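Local structure of 2-c-methyl-d-erythritol 4-phosphate cytidylyltransferase (Streptococcus pneumoniae, 2VSH) at residues L34-T37 and I38-F41; R101-T104 and P105-V109; I124-N127 and I128-A131. The protein catalyses the transfer of the cytidylyl group of CTP to D-ribitol 5-phosphate, supplying CDP-activated ribitol for teichoic acid precursors. All coordinates share one frame; numbering follows the deposited sequence.

Interaction 1: L34-T37 and I38-F41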
ATOM      1  N   LEU A  34      -8.509 -16.395 -12.446  1.00 19.94           N
ATOM      2  CA  LEU A  34      -9.905 -16.567 -12.043  1.00 19.46           C
ATOM      3  C   LEU A  34     -10.196 -17.989 -11.567  1.00 19.42           C
ATOM      4  O   LEU A  34     -10.941 -18.194 -10.603  1.00 18.74           O
ATOM      5  CB  LEU A  34     -10.860 -16.212 -13.198  1.00 19.50           C
ATOM      6  CG  LEU A  34     -12.352 -16.459 -12.946  1.00 19.76           C
ATOM      7  CD1 LEU A  34     -12.916 -15.618 -11.771  1.00 17.96           C
ATOM      8  CD2 LEU A  34     -13.170 -16.247 -14.220  1.00 19.81           C
ATOM      9  N   ILE A  35      -9.610 -18.957 -12.262  1.00 20.39           N
ATOM     10  CA  ILE A  35      -9.805 -20.378 -11.943  1.00 21.20           C
ATOM     11  C   ILE A  35      -9.201 -20.746 -10.580  1.00 21.53           C
ATOM     12  O   ILE A  35      -9.849 -21.441  -9.787  1.00 21.01           O
ATOM     13  CB  ILE A  35      -9.276 -21.281 -13.070  1.00 21.52           C
ATOM     14  CG1 ILE A  35     -10.144 -21.128 -14.335  1.00 21.35           C
ATOM     15  CG2 ILE A  35      -9.176 -22.750 -12.607  1.00 22.17           C
ATOM     16  CD1 ILE A  35     -11.666 -21.453 -14.141  1.00 21.00           C
ATOM     17  N   HIS A  36      -7.977 -20.274 -10.327  1.00 22.40           N
ATOM     18  CA  HIS A  36      -7.313 -20.452  -9.034  1.00 23.16           C
ATOM     19  C   HIS A  36      -8.224 -19.978  -7.911  1.00 22.24           C
ATOM     20  O   HIS A  36      -8.356 -20.640  -6.870  1.00 23.07           O
ATOM     21  CB  HIS A  36      -6.031 -19.623  -8.957  1.00 23.47           C
ATOM     22  CG  HIS A  36      -4.893 -20.173  -9.745  1.00 25.62           C
ATOM     23  ND1 HIS A  36      -4.073 -21.171  -9.268  1.00 28.13           N
ATOM     24  CD2 HIS A  36      -4.417 -19.847 -10.970  1.00 25.24           C
ATOM     25  CE1 HIS A  36      -3.154 -21.454 -10.173  1.00 30.30           C
ATOM     26  NE2 HIS A  36      -3.339 -20.662 -11.213  1.00 29.19           N
ATOM     27  N   THR A  37      -8.836 -18.813  -8.125  1.00 21.19           N
ATOM     28  CA  THR A  37      -9.666 -18.163  -7.112  1.00 20.05           C
ATOM     29  C   THR A  37     -10.961 -18.957  -6.869  1.00 20.37           C
ATOM     30  O   THR A  37     -11.345 -19.209  -5.718  1.00 21.34           O
ATOM     31  CB  THR A  37     -10.010 -16.699  -7.535  1.00 19.01           C
ATOM     32  OG1 THR A  37      -8.796 -15.954  -7.720  1.00 18.35           O
ATOM     33  CG2 THR A  37     -10.854 -16.011  -6.466  1.00 18.00           C
ATOM     34  N   ILE A  38     -11.634 -19.345  -7.946  1.00 20.84           N
ATOM     35  CA  ILE A  38     -12.858 -20.160  -7.836  1.00 21.63           C
ATOM     36  C   ILE A  38     -12.560 -21.496  -7.125  1.00 23.72           C
ATOM     37  O   ILE A  38     -13.327 -21.921  -6.252  1.00 23.49           O
ATOM     38  CB  ILE A  38     -13.509 -20.414  -9.203  1.00 21.53           C
ATOM     39  CG1 ILE A  38     -14.064 -19.117  -9.798  1.00 21.35           C
ATOM     40  CG2 ILE A  38     -14.643 -21.446  -9.078  1.00 21.15           C
ATOM     41  CD1 ILE A  38     -14.495 -19.240 -11.282  1.00 20.70           C
ATOM     42  N   GLU A  39     -11.435 -22.117  -7.492  1.00 25.66           N
ATOM     43  CA  GLU A  39     -10.930 -23.352  -6.858  1.00 28.69           C
ATOM     44  C   GLU A  39     -10.895 -23.302  -5.336  1.00 28.50           C
ATOM     45  O   GLU A  39     -11.256 -24.269  -4.689  1.00 29.75           O
ATOM     46  CB  GLU A  39      -9.515 -23.685  -7.343  1.00 29.14           C
ATOM     47  CG  GLU A  39      -9.478 -24.560  -8.585  1.00 32.64           C
ATOM     48  CD  GLU A  39      -8.069 -24.731  -9.134  1.00 33.07           C
ATOM     49  OE1 GLU A  39      -7.100 -24.337  -8.442  1.00 35.38           O
ATOM     50  OE2 GLU A  39      -7.929 -25.258 -10.262  1.00 37.18           O
ATOM     51  N   LYS A  40     -10.445 -22.179  -4.781  1.00 27.95           N
ATOM     52  CA  LYS A  40     -10.359 -22.010  -3.335  1.00 27.32           C
ATOM     53  C   LYS A  40     -11.721 -22.068  -2.655  1.00 27.04           C
ATOM     54  O   LYS A  40     -11.785 -22.355  -1.459  1.00 27.23           O
ATOM     55  CB  LYS A  40      -9.665 -20.689  -2.964  1.00 26.65           C
ATOM     56  CG  LYS A  40      -8.230 -20.507  -3.450  1.00 27.82           C
ATOM     57  CD  LYS A  40      -7.292 -21.556  -2.884  1.00 30.09           C
ATOM     58  CE  LYS A  40      -5.860 -21.169  -3.140  1.00 33.16           C
ATOM     59  NZ  LYS A  40      -5.522 -21.236  -4.596  1.00 34.39           N
ATOM     60  N   PHE A  41     -12.797 -21.791  -3.407  1.00 26.22           N
ATOM     61  CA  PHE A  41     -14.174 -21.798  -2.864  1.00 25.40           C
ATOM     62  C   PHE A  41     -14.952 -23.111  -3.062  1.00 26.22           C
ATOM     63  O   PHE A  41     -15.875 -23.405  -2.293  1.00 26.41           O
ATOM     64  CB  PHE A  41     -15.005 -20.645  -3.442  1.00 24.61           C
ATOM     65  CG  PHE A  41     -14.709 -19.302  -2.824  1.00 23.09           C
ATOM     66  CD1 PHE A  41     -15.449 -18.847  -1.735  1.00 21.70           C
ATOM     67  CD2 PHE A  41     -13.687 -18.490  -3.330  1.00 23.02           C
ATOM     68  CE1 PHE A  41     -15.194 -17.600  -1.163  1.00 22.07           C
ATOM     69  CE2 PHE A  41     -13.415 -17.229  -2.762  1.00 21.95           C
ATOM     70  CZ  PHE A  41     -14.170 -16.787  -1.675  1.00 21.21           C
TER
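I38 sits one helical turn beyond L34 and leans back along it. Its CB lies 3.7 Å from L34 O. The next atom, CG1, is anti to I38's own carbonyl carbon (chi1 -67°), which swings it back over the previous turn to within 3.4 Å of L34 O. From CG1 the chain continues extended, and the terminal methyl CD1 meets L34 CG at 3.9 Å, with L34 CD1 close beside it; the two branched side chains cross obliquely. That same carbonyl oxygen, L34 O, accepts the N-H of I38 at 3.0 Å in a helical bond.

E39 does the equivalent over I35: its extended chain passes over that residue, with OE2 in van der Waals contact with I35 CG2 at 3.7 Å, while the carboxylate's main partner is R31, bridged through OE1. Further on, K40 N makes only weak bonds, to H36 O and T37 O, and the ring edge of F41 brings CD2 within 3.4 Å of T37 O. Threonine suits its place because its single hydroxyl proton is shared between I33 O, within the helix, and S114 O, in a residue expected to bind CTP. Helix 33-42 is packed on several sides: L34 and F41 rest on strand 3-9, L34 and I38 on V52 of strand 50-54, and I35 on L65 and Y69 of helix 59-69.

Interaction 2: R101-T104 and P105-V109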
ATOM      1  N   ARG A 101     -32.406 -19.354  -5.968  1.00 26.32           N
ATOM      2  CA  ARG A 101     -33.340 -19.705  -4.864  1.00 27.47           C
ATOM      3  C   ARG A 101     -33.745 -18.411  -4.166  1.00 26.86           C
ATOM      4  O   ARG A 101     -32.871 -17.700  -3.663  1.00 25.42           O
ATOM      5  CB  ARG A 101     -32.670 -20.644  -3.843  1.00 27.01           C
ATOM      6  CG  ARG A 101     -33.647 -21.316  -2.845  1.00 30.27           C
ATOM      7  CD  ARG A 101     -34.256 -22.546  -3.467  1.00 32.86           C
ATOM      8  NE  ARG A 101     -35.158 -23.302  -2.600  1.00 36.13           N
ATOM      9  CZ  ARG A 101     -35.725 -24.448  -2.966  1.00 37.16           C
ATOM     10  NH1 ARG A 101     -35.458 -24.963  -4.168  1.00 37.53           N
ATOM     11  NH2 ARG A 101     -36.545 -25.087  -2.137  1.00 38.93           N
ATOM     12  N   PRO A 102     -35.062 -18.093  -4.147  1.00 28.47           N
ATOM     13  CA  PRO A 102     -35.491 -16.803  -3.585  1.00 28.66           C
ATOM     14  C   PRO A 102     -34.850 -16.520  -2.220  1.00 27.71           C
ATOM     15  O   PRO A 102     -34.869 -17.364  -1.333  1.00 28.19           O
ATOM     16  CB  PRO A 102     -37.005 -16.951  -3.484  1.00 30.69           C
ATOM     17  CG  PRO A 102     -37.351 -17.910  -4.613  1.00 31.82           C
ATOM     18  CD  PRO A 102     -36.207 -18.892  -4.633  1.00 29.96           C
ATOM     19  N   LEU A 103     -34.271 -15.337  -2.083  1.00 26.69           N
ATOM     20  CA  LEU A 103     -33.528 -14.946  -0.887  1.00 26.13           C
ATOM     21  C   LEU A 103     -34.388 -14.885   0.352  1.00 27.05           C
ATOM     22  O   LEU A 103     -35.560 -14.509   0.281  1.00 27.58           O
ATOM     23  CB  LEU A 103     -32.913 -13.556  -1.072  1.00 25.44           C
ATOM     24  CG  LEU A 103     -31.766 -13.298  -2.035  1.00 24.99           C
ATOM     25  CD1 LEU A 103     -31.675 -11.793  -2.204  1.00 23.79           C
ATOM     26  CD2 LEU A 103     -30.425 -13.883  -1.535  1.00 23.63           C
ATOM     27  N   THR A 104     -33.790 -15.231   1.489  1.00 26.82           N
ATOM     28  CA  THR A 104     -34.391 -14.949   2.797  1.00 28.27           C
ATOM     29  C   THR A 104     -33.469 -13.929   3.469  1.00 27.49           C
ATOM     30  O   THR A 104     -32.379 -13.659   2.947  1.00 25.60           O
ATOM     31  CB  THR A 104     -34.531 -16.223   3.688  1.00 29.28           C
ATOM     32  OG1 THR A 104     -33.226 -16.688   4.072  1.00 29.82           O
ATOM     33  CG2 THR A 104     -35.315 -17.330   2.979  1.00 30.76           C
ATOM     34  N   PRO A 105     -33.895 -13.336   4.608  1.00 28.31           N
ATOM     35  CA  PRO A 105     -33.057 -12.340   5.295  1.00 28.24           C
ATOM     36  C   PRO A 105     -31.714 -12.842   5.821  1.00 27.15           C
ATOM     37  O   PRO A 105     -30.826 -12.034   6.091  1.00 26.39           O
ATOM     38  CB  PRO A 105     -33.924 -11.925   6.492  1.00 28.92           C
ATOM     39  CG  PRO A 105     -35.299 -12.221   6.075  1.00 30.99           C
ATOM     40  CD  PRO A 105     -35.194 -13.490   5.288  1.00 30.18           C
ATOM     41  N   GLU A 106     -31.584 -14.148   6.014  1.00 27.80           N
ATOM     42  CA  GLU A 106     -30.398 -14.698   6.652  1.00 27.35           C
ATOM     43  C   GLU A 106     -29.358 -15.219   5.660  1.00 25.99           C
ATOM     44  O   GLU A 106     -28.222 -15.482   6.048  1.00 25.63           O
ATOM     45  CB  GLU A 106     -30.749 -15.752   7.720  1.00 28.89           C
ATOM     46  CG  GLU A 106     -31.396 -15.168   9.010  1.00 33.09           C
ATOM     47  CD  GLU A 106     -30.598 -13.987   9.607  1.00 36.01           C
ATOM     48  OE1 GLU A 106     -29.368 -14.106   9.811  1.00 36.73           O
ATOM     49  OE2 GLU A 106     -31.207 -12.924   9.871  1.00 39.76           O
ATOM     50  N   ASP A 107     -29.727 -15.320   4.383  1.00 24.95           N
ATOM     51  CA  ASP A 107     -28.789 -15.773   3.346  1.00 23.57           C
ATOM     52  C   ASP A 107     -27.603 -14.817   3.209  1.00 22.60           C
ATOM     53  O   ASP A 107     -27.787 -13.609   3.175  1.00 21.70           O
ATOM     54  CB  ASP A 107     -29.482 -15.935   1.989  1.00 23.65           C
ATOM     55  CG  ASP A 107     -30.519 -17.037   1.986  1.00 26.10           C
ATOM     56  OD1 ASP A 107     -30.398 -17.993   2.782  1.00 28.11           O
ATOM     57  OD2 ASP A 107     -31.485 -16.938   1.202  1.00 27.61           O
ATOM     58  N   ILE A 108     -26.396 -15.377   3.134  1.00 22.05           N
ATOM     59  CA  ILE A 108     -25.154 -14.608   3.183  1.00 21.41           C
ATOM     60  C   ILE A 108     -24.362 -14.737   1.865  1.00 20.58           C
ATOM     61  O   ILE A 108     -24.425 -15.773   1.204  1.00 20.93           O
ATOM     62  CB  ILE A 108     -24.306 -15.091   4.393  1.00 22.34           C
ATOM     63  CG1 ILE A 108     -24.830 -14.483   5.696  1.00 24.04           C
ATOM     64  CG2 ILE A 108     -22.825 -14.750   4.223  1.00 20.49           C
ATOM     65  CD1 ILE A 108     -24.456 -15.309   6.925  1.00 28.81           C
ATOM     66  N   VAL A 109     -23.655 -13.677   1.465  1.00 18.99           N
ATOM     67  CA  VAL A 109     -22.723 -13.756   0.349  1.00 18.68           C
ATOM     68  C   VAL A 109     -21.318 -13.412   0.833  1.00 18.15           C
ATOM     69  O   VAL A 109     -21.119 -12.401   1.512  1.00 19.44           O
ATOM     70  CB  VAL A 109     -23.140 -12.887  -0.896  1.00 18.10           C
ATOM     71  CG1 VAL A 109     -23.154 -11.375  -0.584  1.00 18.60           C
ATOM     72  CG2 VAL A 109     -22.230 -13.168  -2.098  1.00 17.40           C
TER
HETATM   73  O   HOH W   1     -30.956 -18.238  -1.908  1.00 16.19           O
HETATM   74  O   HOH W   2     -32.851 -18.894   0.024  1.00 16.58           O
HETATM   75  O   HOH W   3     -30.036 -12.094   2.600  1.00 14.78           O
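The carboxylate of D107 has T104 over one face. T104 N donates to D107 OD2 at 2.9 Å from well above the plane, 51° out of it, in a bond that is nearly straight. On that same side, T104 OG1 hovers over the group, 3.4 Å from D107 CG. Two waters lie on the other side of the plane: water 2 lies within bonding distance of D107 OD2 (2.7 Å) and P102 O, and water 1 of R101 O and, weakly, OD2; neither can serve all its acceptors at once. The aliphatic root of the aspartate is met by L103, whose CD2 is 4.2 Å from D107 CB and which also packs on I94 and I97 of helix 86-100.

The backbone here makes a type I beta turn from T104 to D107, closed by a weak bond from D107 N to T104 O at 3.4 Å. Proline fits the second position, since its ring fixes phi near the value that the turn needs there (-63°). Water 3 ties T104 O to D107 O across the turn. After it, the chain enters strand 108-113.

D107 therefore grips the loop through one side chain, and its OD1 accepts the backbone N-H of M2, just before the neighbouring strand 3-9. Having donors at both oxygens, the buried carboxylate is probably ionised, its charge probably eased by two backbone N-H groups and water.

Interaction 3: I124-N127 and I128-A131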
ATOM      1  N   ILE A 124     -12.045 -17.714   4.391  1.00 20.20           N
ATOM      2  CA  ILE A 124     -13.447 -17.958   4.021  1.00 19.21           C
ATOM      3  C   ILE A 124     -14.257 -18.371   5.243  1.00 19.74           C
ATOM      4  O   ILE A 124     -15.332 -17.849   5.479  1.00 19.31           O
ATOM      5  CB  ILE A 124     -13.559 -19.063   2.962  1.00 19.01           C
ATOM      6  CG1 ILE A 124     -12.925 -18.592   1.656  1.00 18.70           C
ATOM      7  CG2 ILE A 124     -15.036 -19.504   2.760  1.00 17.54           C
ATOM      8  CD1 ILE A 124     -12.461 -19.718   0.753  1.00 21.83           C
ATOM      9  N   GLN A 125     -13.729 -19.329   6.000  1.00 20.92           N
ATOM     10  CA  GLN A 125     -14.407 -19.830   7.174  1.00 21.66           C
ATOM     11  C   GLN A 125     -14.568 -18.777   8.283  1.00 21.86           C
ATOM     12  O   GLN A 125     -15.626 -18.683   8.885  1.00 21.84           O
ATOM     13  CB  GLN A 125     -13.717 -21.104   7.673  1.00 23.39           C
ATOM     14  CG  GLN A 125     -14.053 -22.313   6.782  1.00 22.75           C
ATOM     15  CD  GLN A 125     -13.238 -23.544   7.103  1.00 23.53           C
ATOM     16  OE1 GLN A 125     -12.480 -23.579   8.077  1.00 21.31           O
ATOM     17  NE2 GLN A 125     -13.371 -24.567   6.258  1.00 24.68           N
ATOM     18  N   ASP A 126     -13.519 -18.008   8.551  1.00 21.97           N
ATOM     19  CA  ASP A 126     -13.593 -16.873   9.488  1.00 23.10           C
ATOM     20  C   ASP A 126     -14.650 -15.843   9.126  1.00 21.95           C
ATOM     21  O   ASP A 126     -15.373 -15.370   9.999  1.00 22.73           O
ATOM     22  CB  ASP A 126     -12.241 -16.172   9.607  1.00 23.01           C
ATOM     23  CG  ASP A 126     -11.271 -16.943  10.448  1.00 25.96           C
ATOM     24  OD1 ASP A 126     -11.620 -18.070  10.871  1.00 27.16           O
ATOM     25  OD2 ASP A 126     -10.158 -16.423  10.694  1.00 27.86           O
ATOM     26  N   ASN A 127     -14.717 -15.502   7.840  1.00 21.53           N
ATOM     27  CA  ASN A 127     -15.725 -14.598   7.301  1.00 20.89           C
ATOM     28  C   ASN A 127     -17.130 -15.079   7.538  1.00 21.84           C
ATOM     29  O   ASN A 127     -17.995 -14.316   7.972  1.00 21.67           O
ATOM     30  CB  ASN A 127     -15.491 -14.379   5.795  1.00 20.03           C
ATOM     31  CG  ASN A 127     -14.682 -13.142   5.527  1.00 19.81           C
ATOM     32  OD1 ASN A 127     -15.233 -12.107   5.164  1.00 19.99           O
ATOM     33  ND2 ASN A 127     -13.370 -13.225   5.742  1.00 20.81           N
ATOM     34  N   ILE A 128     -17.356 -16.361   7.261  1.00 22.34           N
ATOM     35  CA  ILE A 128     -18.666 -16.963   7.484  1.00 23.01           C
ATOM     36  C   ILE A 128     -19.017 -16.943   8.976  1.00 24.36           C
ATOM     37  O   ILE A 128     -20.141 -16.606   9.354  1.00 24.17           O
ATOM     38  CB  ILE A 128     -18.729 -18.406   6.903  1.00 23.54           C
ATOM     39  CG1 ILE A 128     -18.697 -18.348   5.358  1.00 22.42           C
ATOM     40  CG2 ILE A 128     -19.977 -19.142   7.408  1.00 24.96           C
ATOM     41  CD1 ILE A 128     -18.241 -19.670   4.686  1.00 23.36           C
ATOM     42  N   GLN A 129     -18.057 -17.296   9.824  1.00 25.72           N
ATOM     43  CA  GLN A 129     -18.315 -17.373  11.256  1.00 27.92           C
ATOM     44  C   GLN A 129     -18.623 -15.995  11.862  1.00 27.61           C
ATOM     45  O   GLN A 129     -19.601 -15.843  12.594  1.00 28.29           O
ATOM     46  CB  GLN A 129     -17.130 -18.019  11.977  1.00 28.71           C
ATOM     47  CG  GLN A 129     -17.328 -18.144  13.487  1.00 32.30           C
ATOM     48  CD  GLN A 129     -16.042 -18.492  14.225  1.00 34.11           C
ATOM     49  OE1 GLN A 129     -14.941 -18.336  13.687  1.00 39.11           O
ATOM     50  NE2 GLN A 129     -16.175 -18.968  15.456  1.00 38.11           N
ATOM     51  N   LEU A 130     -17.777 -15.012  11.556  1.00 26.83           N
ATOM     52  CA  LEU A 130     -17.996 -13.612  11.958  1.00 27.15           C
ATOM     53  C   LEU A 130     -19.335 -13.026  11.457  1.00 27.18           C
ATOM     54  O   LEU A 130     -20.011 -12.290  12.193  1.00 28.28           O
ATOM     55  CB  LEU A 130     -16.806 -12.757  11.516  1.00 26.04           C
ATOM     56  CG  LEU A 130     -15.645 -12.340  12.436  1.00 27.48           C
ATOM     57  CD1 LEU A 130     -15.662 -12.937  13.845  1.00 27.97           C
ATOM     58  CD2 LEU A 130     -14.307 -12.544  11.777  1.00 24.76           C
ATOM     59  N   ALA A 131     -19.752 -13.377  10.237  1.00 26.61           N
ATOM     60  CA  ALA A 131     -21.040 -12.891   9.695  1.00 27.11           C
ATOM     61  C   ALA A 131     -22.266 -13.298  10.540  1.00 28.70           C
ATOM     62  O   ALA A 131     -23.317 -12.653  10.472  1.00 29.22           O
ATOM     63  CB  ALA A 131     -21.217 -13.314   8.232  1.00 26.03           C
TER
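I124 and I128 lie side by side and point the same way, with I124 CG2 3.7 Å from I128 CD1. That methyl, CD1 of I128, also lies 3.5 Å from I124 O, because chi1 of -69° sets CG1 anti to the carbonyl carbon and sends the long branch back over the preceding turn. On another side of the helix L130 curls over D126, its CD2 3.5 Å from D126 O. A131 CB approaches N127 O to 3.4 Å.

Beneath these side chains runs the regular ladder of an alpha helix, in which each N-H reaches the carbonyl four residues back. L130 N bonds to D126 O at 2.9 Å, and A131 N to N127 O at 3.0 Å.

Helix 121-133 links strand 108-113 to strand 136-142, a beta-alpha-beta crossover between parallel strands that have the antiparallel strand 165-175 between them, within the mixed sheet of this alpha/beta, GT-A-like nucleotidyltransferase. Its inner side carries residues suited to lie on strands: A131 is small enough to settle against V137 and T173, while L130 covers V137, A209 and A211.

N127 is the polar exception on this side, and an amide suits it because both ends find partners. OD1 bonds to T173 OG1; ND2 bonds to T139 OG1 and to M123 O of its own helix, which fixes the amide's rotation. Two other polar side chains, D126 and Q125, are held further out: D126 OD2 makes a salt bridge with R122 a turn earlier, and Q125 NE2 bonds to E44 OE2 in the loop that also receives I124.

Along the chain the contacts come in series: helix 33-42, the turn leading into strand 108-113, then helix 121-133, all belonging to one domain built on the seven-stranded mixed sheet. Interaction 3 joins the other two. I124 CD1 packs 3.5 Å from K40 O, although the centres of interactions 1 and 3 are about 18 Å apart, and I108 CD1 lies 4.0 Å from A131 CB, where the centres of interactions 2 and 3 are about 16 Å apart. Interactions 1 and 2 do not touch, their centres lying about 23 Å apart. Strand 108-113 nevertheless connects them, running from the surface turn of interaction 2 toward S114, the probable CTP-binding residue beside helix 33-42.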